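Local coordinates for L-methionine gamma-lyase (PDB 6LXU), which belongs to the Cys/Met metabolism family of pyridoxal-phosphate-dependent enzymes and assembles as four copies of one chain, at residues 30-35 with 252-257; 276-281 with 290-295. All coordinates share one frame; numbering follows the deposited sequence. Where two conformers were deposited one is given.

Contact 1 (30-35 with 252-257)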
loop_
_atom_site.group_PDB
_atom_site.type_symbol
_atom_site.label_atom_id
_atom_site.label_comp_id
_atom_site.label_asym_id
_atom_site.label_seq_id
_atom_site.Cartn_x
_atom_site.Cartn_y
_atom_site.Cartn_z
ATOM N N MET A 30 13.002 -4.010 -1.833
ATOM C CA MET A 30 12.643 -4.078 -3.211
ATOM C C MET A 30 11.566 -3.017 -3.549
ATOM O O MET A 30 10.514 -3.056 -2.931
ATOM C CB MET A 30 12.099 -5.476 -3.430
ATOM C CG MET A 30 11.775 -5.721 -4.858
ATOM S SD MET A 30 13.249 -5.609 -5.911
ATOM C CE MET A 30 12.786 -4.470 -7.209
ATOM N N PRO A 31 11.806 -2.067 -4.476
ATOM C CA PRO A 31 10.749 -1.088 -4.757
ATOM C C PRO A 31 9.451 -1.738 -5.216
ATOM O O PRO A 31 9.467 -2.815 -5.843
ATOM C CB PRO A 31 11.351 -0.213 -5.856
ATOM C CG PRO A 31 12.825 -0.381 -5.672
ATOM C CD PRO A 31 13.053 -1.733 -5.193
ATOM N N ILE A 32 8.345 -1.059 -4.932
ATOM C CA ILE A 32 7.027 -1.519 -5.370
ATOM C C ILE A 32 6.756 -0.818 -6.684
ATOM O O ILE A 32 6.452 0.367 -6.714
ATOM C CB ILE A 32 5.931 -1.245 -4.326
ATOM C CG1 ILE A 32 6.377 -1.719 -2.938
ATOM C CG2 ILE A 32 4.642 -1.921 -4.773
ATOM C CD1 ILE A 32 5.390 -1.395 -1.833
ATOM N N TYR A 33 6.875 -1.570 -7.783
ATOM C CA TYR A 33 6.656 -1.019 -9.108
ATOM C C TYR A 33 5.155 -1.098 -9.411
ATOM O O TYR A 33 4.683 -1.945 -10.189
ATOM C CB TYR A 33 7.585 -1.733 -10.120
ATOM C CG TYR A 33 9.124 -1.459 -9.863
ATOM C CD1 TYR A 33 9.669 -0.222 -10.114
ATOM C CD2 TYR A 33 9.970 -2.454 -9.388
ATOM C CE1 TYR A 33 11.017 0.018 -9.937
ATOM C CE2 TYR A 33 11.327 -2.216 -9.207
ATOM C CZ TYR A 33 11.843 -0.972 -9.470
ATOM O OH TYR A 33 13.193 -0.747 -9.271
ATOM N N GLN A 34 4.406 -0.228 -8.736
ATOM C CA GLN A 34 2.959 -0.208 -8.809
ATOM C C GLN A 34 2.563 0.555 -10.084
ATOM O O GLN A 34 2.221 1.728 -10.059
ATOM C CB GLN A 34 2.369 0.402 -7.525
ATOM C CG GLN A 34 0.865 0.247 -7.450
ATOM C CD GLN A 34 0.408 -1.143 -7.058
ATOM O OE1 GLN A 34 1.014 -1.762 -6.185
ATOM N NE2 GLN A 34 -0.662 -1.634 -7.666
ATOM N N THR A 35 2.683 -0.172 -11.205
ATOM C CA THR A 35 2.505 0.385 -12.542
ATOM C C THR A 35 1.743 -0.605 -13.383
ATOM O O THR A 35 1.856 -1.815 -13.175
ATOM C CB THR A 35 3.856 0.721 -13.204
ATOM O OG1 THR A 35 3.620 1.602 -14.305
ATOM C CG2 THR A 35 4.633 -0.508 -13.668
ATOM N N GLU A 252 0.881 -6.721 -3.597
ATOM C CA GLU A 252 0.839 -8.070 -3.053
ATOM C C GLU A 252 2.142 -8.821 -3.297
ATOM O O GLU A 252 2.597 -9.548 -2.419
ATOM C CB GLU A 252 -0.377 -8.849 -3.553
ATOM C CG GLU A 252 -1.677 -8.429 -2.884
ATOM C CD GLU A 252 -2.297 -7.148 -3.423
ATOM O OE1 GLU A 252 -2.030 -6.798 -4.600
ATOM O OE2 GLU A 252 -3.101 -6.494 -2.706
ATOM N N ALA A 253 2.759 -8.629 -4.463
ATOM C CA ALA A 253 4.080 -9.211 -4.687
ATOM C C ALA A 253 5.070 -8.748 -3.613
ATOM O O ALA A 253 5.827 -9.563 -3.078
ATOM C CB ALA A 253 4.582 -8.889 -6.085
ATOM N N TYR A 254 5.049 -7.452 -3.303
ATOM C CA TYR A 254 5.912 -6.911 -2.258
ATOM C C TYR A 254 5.590 -7.548 -0.897
ATOM O O TYR A 254 6.510 -7.957 -0.170
ATOM C CB TYR A 254 5.842 -5.364 -2.191
ATOM C CG TYR A 254 6.783 -4.887 -1.134
ATOM C CD1 TYR A 254 8.151 -4.874 -1.363
ATOM C CD2 TYR A 254 6.327 -4.574 0.150
ATOM C CE1 TYR A 254 9.037 -4.562 -0.355
ATOM C CE2 TYR A 254 7.212 -4.244 1.158
ATOM C CZ TYR A 254 8.577 -4.268 0.907
ATOM O OH TYR A 254 9.514 -4.028 1.898
ATOM N N TYR A 255 4.311 -7.634 -0.546
ATOM C CA TYR A 255 3.944 -8.274 0.717
ATOM C C TYR A 255 4.507 -9.689 0.819
ATOM O O TYR A 255 4.945 -10.108 1.889
ATOM C CB TYR A 255 2.428 -8.315 0.896
ATOM C CG TYR A 255 1.742 -7.054 1.390
ATOM C CD1 TYR A 255 2.145 -6.404 2.556
ATOM C CD2 TYR A 255 0.582 -6.599 0.767
ATOM C CE1 TYR A 255 1.442 -5.312 3.036
ATOM C CE2 TYR A 255 -0.114 -5.496 1.255
ATOM C CZ TYR A 255 0.326 -4.860 2.395
ATOM O OH TYR A 255 -0.338 -3.755 2.902
ATOM N N ILE A 256 4.477 -10.443 -0.279
ATOM C CA ILE A 256 4.966 -11.824 -0.237
ATOM C C ILE A 256 6.495 -11.855 -0.137
ATOM O O ILE A 256 7.038 -12.622 0.658
ATOM C CB ILE A 256 4.501 -12.649 -1.447
ATOM C CG1 ILE A 256 2.969 -12.645 -1.579
ATOM C CG2 ILE A 256 5.005 -14.084 -1.318
ATOM C CD1 ILE A 256 2.493 -12.964 -2.971
ATOM N N ILE A 257 7.181 -11.031 -0.921
ATOM C CA ILE A 257 8.637 -10.893 -0.755
ATOM C C ILE A 257 8.979 -10.599 0.714
ATOM O O ILE A 257 9.885 -11.206 1.302
ATOM C CB ILE A 257 9.180 -9.781 -1.677
ATOM C CG1 ILE A 257 9.115 -10.212 -3.143
ATOM C CG2 ILE A 257 10.607 -9.386 -1.291
ATOM C CD1 ILE A 257 9.267 -9.073 -4.117
#

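Contact 2 (276-281 with 290-295)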
loop_
_atom_site.group_PDB
_atom_site.type_symbol
_atom_site.label_atom_id
_atom_site.label_comp_id
_atom_site.label_asym_id
_atom_site.label_seq_id
_atom_site.Cartn_x
_atom_site.Cartn_y
_atom_site.Cartn_z
ATOM N N THR A 276 4.798 -30.375 19.253
ATOM C CA THR A 276 4.436 -30.358 20.654
ATOM C C THR A 276 2.927 -30.481 20.849
ATOM O O THR A 276 2.453 -31.205 21.740
ATOM C CB THR A 276 4.984 -29.069 21.296
ATOM O OG1 THR A 276 6.406 -29.078 21.171
ATOM C CG2 THR A 276 4.615 -28.966 22.744
ATOM N N ILE A 277 2.161 -29.807 20.003
ATOM C CA ILE A 277 0.707 -29.894 20.071
ATOM C C ILE A 277 0.219 -31.290 19.669
ATOM O O ILE A 277 -0.732 -31.796 20.276
ATOM C CB ILE A 277 0.056 -28.770 19.231
ATOM C CG1 ILE A 277 0.382 -27.414 19.868
ATOM C CG2 ILE A 277 -1.449 -28.945 19.108
ATOM C CD1 ILE A 277 0.189 -26.251 18.925
ATOM N N VAL A 278 0.847 -31.909 18.682
ATOM C CA VAL A 278 0.486 -33.285 18.304
ATOM C C VAL A 278 0.624 -34.223 19.504
ATOM O O VAL A 278 -0.281 -35.037 19.769
ATOM C CB VAL A 278 1.339 -33.795 17.126
ATOM C CG1 VAL A 278 1.185 -35.303 16.910
ATOM C CG2 VAL A 278 0.969 -33.055 15.855
ATOM N N ASP A 279 1.730 -34.119 20.232
ATOM C CA ASP A 279 1.922 -34.981 21.398
ATOM C C ASP A 279 0.823 -34.749 22.437
ATOM O O ASP A 279 0.268 -35.726 22.985
ATOM C CB ASP A 279 3.298 -34.755 22.012
ATOM C CG ASP A 279 3.690 -35.869 22.967
ATOM O OD1 ASP A 279 3.776 -37.024 22.523
ATOM O OD2 ASP A 279 3.867 -35.585 24.157
ATOM N N PHE A 280 0.493 -33.486 22.700
ATOM C CA PHE A 280 -0.586 -33.138 23.617
ATOM C C PHE A 280 -1.926 -33.732 23.173
ATOM O O PHE A 280 -2.636 -34.376 23.959
ATOM C CB PHE A 280 -0.676 -31.609 23.746
ATOM C CG PHE A 280 -1.928 -31.127 24.393
ATOM C CD1 PHE A 280 -2.092 -31.228 25.771
ATOM C CD2 PHE A 280 -2.964 -30.586 23.640
ATOM C CE1 PHE A 280 -3.251 -30.775 26.374
ATOM C CE2 PHE A 280 -4.122 -30.143 24.246
ATOM C CZ PHE A 280 -4.264 -30.242 25.609
ATOM N N LEU A 281 -2.292 -33.518 21.920
ATOM C CA LEU A 281 -3.577 -34.009 21.425
ATOM C C LEU A 281 -3.628 -35.525 21.383
ATOM O O LEU A 281 -4.648 -36.127 21.749
ATOM C CB LEU A 281 -3.879 -33.462 20.033
ATOM C CG LEU A 281 -4.125 -31.956 19.934
ATOM C CD1 LEU A 281 -4.114 -31.514 18.480
ATOM C CD2 LEU A 281 -5.433 -31.567 20.598
ATOM N N VAL A 290 -5.471 -38.668 16.030
ATOM C CA VAL A 290 -4.787 -37.506 15.458
ATOM C C VAL A 290 -4.255 -37.909 14.091
ATOM O O VAL A 290 -3.701 -39.004 13.923
ATOM C CB VAL A 290 -3.661 -37.025 16.378
ATOM C CG1 VAL A 290 -2.876 -35.882 15.721
ATOM C CG2 VAL A 290 -4.242 -36.591 17.716
ATOM N N TYR A 291 -4.452 -37.023 13.120
ATOM C CA TYR A 291 -3.904 -37.137 11.782
ATOM C C TYR A 291 -2.716 -36.188 11.680
ATOM O O TYR A 291 -2.882 -34.954 11.744
ATOM C CB TYR A 291 -4.967 -36.767 10.757
ATOM C CG TYR A 291 -6.170 -37.669 10.806
ATOM C CD1 TYR A 291 -6.156 -38.907 10.158
ATOM C CD2 TYR A 291 -7.318 -37.312 11.508
ATOM C CE1 TYR A 291 -7.251 -39.747 10.202
ATOM C CE2 TYR A 291 -8.419 -38.158 11.564
ATOM C CZ TYR A 291 -8.363 -39.373 10.907
ATOM O OH TYR A 291 -9.430 -40.243 10.930
ATOM N N TYR A 292 -1.521 -36.748 11.557
ATOM C CA TYR A 292 -0.289 -35.958 11.470
ATOM C C TYR A 292 0.765 -36.810 10.781
ATOM O O TYR A 292 0.982 -37.951 11.202
ATOM C CB TYR A 292 0.207 -35.523 12.863
ATOM C CG TYR A 292 1.385 -34.582 12.771
ATOM C CD1 TYR A 292 1.238 -33.304 12.245
ATOM C CD2 TYR A 292 2.646 -34.968 13.193
ATOM C CE1 TYR A 292 2.310 -32.428 12.149
ATOM C CE2 TYR A 292 3.726 -34.109 13.086
ATOM C CZ TYR A 292 3.559 -32.839 12.551
ATOM O OH TYR A 292 4.644 -32.007 12.449
ATOM N N PRO A 293 1.422 -36.287 9.727
ATOM C CA PRO A 293 2.382 -37.135 8.974
ATOM C C PRO A 293 3.532 -37.711 9.789
ATOM O O PRO A 293 4.097 -38.736 9.390
ATOM C CB PRO A 293 2.900 -36.194 7.888
ATOM C CG PRO A 293 1.785 -35.206 7.692
ATOM C CD PRO A 293 1.249 -34.967 9.075
ATOM N N GLY A 294 3.903 -37.054 10.881
ATOM C CA GLY A 294 4.994 -37.495 11.735
ATOM C C GLY A 294 4.653 -38.540 12.782
ATOM O O GLY A 294 5.550 -39.008 13.485
ATOM N N LEU A 295 3.380 -38.906 12.923
ATOM C CA LEU A 295 3.033 -40.013 13.837
ATOM C C LEU A 295 3.345 -41.332 13.157
ATOM O O LEU A 295 2.980 -41.550 12.008
ATOM C CB LEU A 295 1.569 -39.971 14.231
ATOM C CG LEU A 295 1.200 -38.857 15.205
ATOM C CD1 LEU A 295 -0.307 -38.774 15.331
ATOM C CD2 LEU A 295 1.843 -39.074 16.567
#

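Contact 1 (30-35 with 252-257)
The ring of Y254 is met at a slant by I32 and by the backbone of M30. Neither comes squarely over a face or in at an edge. I32 CG1 lies 3.7 Å from Y254 CG, and I32 CD1 is 3.8 Å from the same atom. The two side chains cross at about a right angle. I32 CG1 lies beside the backbone N (chi1 -49°), which leaves it anti to the carbonyl carbon and brings the longer branch to the base of the ring. Further out, M30 O is 3.3 Å from Y254 CE1, a close contact of a carbonyl with a ring carbon. Within the loop, P31 CB lies over one face of the Y33 ring, 3.7 Å above the plane and toward the rim. Y25 of the second subunit meets Y33 edge-to-face.

The contact sets the irregular N-terminal loop of a fold-type I enzyme against helix 250-260. In this loop, Y33 and Q34 are each the centre of an inverse gamma turn, closed by weak backbone bonds. M30 CG also approaches I257 CD1 at 4.3 Å, less surely because M30 has two conformers. Beyond the apolar patch, Y254 OH is hydrogen-bonded to D219 OD2 of the fourth subunit, and Q34 NE2 to E252 OE2 of the third.

Contact 2 (276-281 with 290-295)
V278 and Y292 make a CH-pi contact. V278 CG2 sits over one face of the ring, 3.6 Å from the centroid of the Y292 ring and 16° off the ring normal. It is shifted slightly toward the CB end, so its closest ring atom is Y292 CG at 3.5 Å. The two side chains cross at about a right angle. The ring stands under this methyl because Y292 CG is anti to the backbone N (chi1 -174°).

The other contacts join aliphatic groups. The two methyls of V278 divide the work. While CG2 takes the ring, V278 CG1 meets L295 CD2 at 3.8 Å, tip to tip. The same V278 CG1 also reaches V290 CG1, more loosely, at 4.3 Å. One turn further along the helix, L281 CB lies 3.9 Å from V290 CG2. V290 thus touches both helix residues, one with each methyl. I315 of strand 314-319 touches both V278 and V290 and extends the apolar layer.

Hydrogen bonds act within 290-295 and beyond it. L295 N donates to Y292 O at 3.1 Å in a type I beta turn, which brings L295 round to V278 beside the ring. The far end of the ring is fixed by Y292 OH, bonded to G312 O.

Helix 263-282 leads through a short connection into strand 287-291, an outermost strand of the smaller mixed sheet. A helix laid against the sheet in this way is typical of the alpha/beta C-terminal domain of fold-type I pyridoxal-phosphate enzymes.

Overall arrangement
Contact 1 and contact 2 are about 37 Å apart between centres and about 23 Å between nearest atoms, and they do not touch. They follow in series along the chain. Helix 250-260 of contact 1 is succeeded directly by helix 263-282 of contact 2. Their surroundings differ. Contact 1 is approached by three other subunits, so it lies where subunits of the tetramer meet. Contact 2 is touched by no other chain of the assembly and lies wholly inside one subunit. K212, which carries the pyridoxal phosphate and so marks the cofactor site, lies in sequence between the two segments of contact 1 but is part of neither contact.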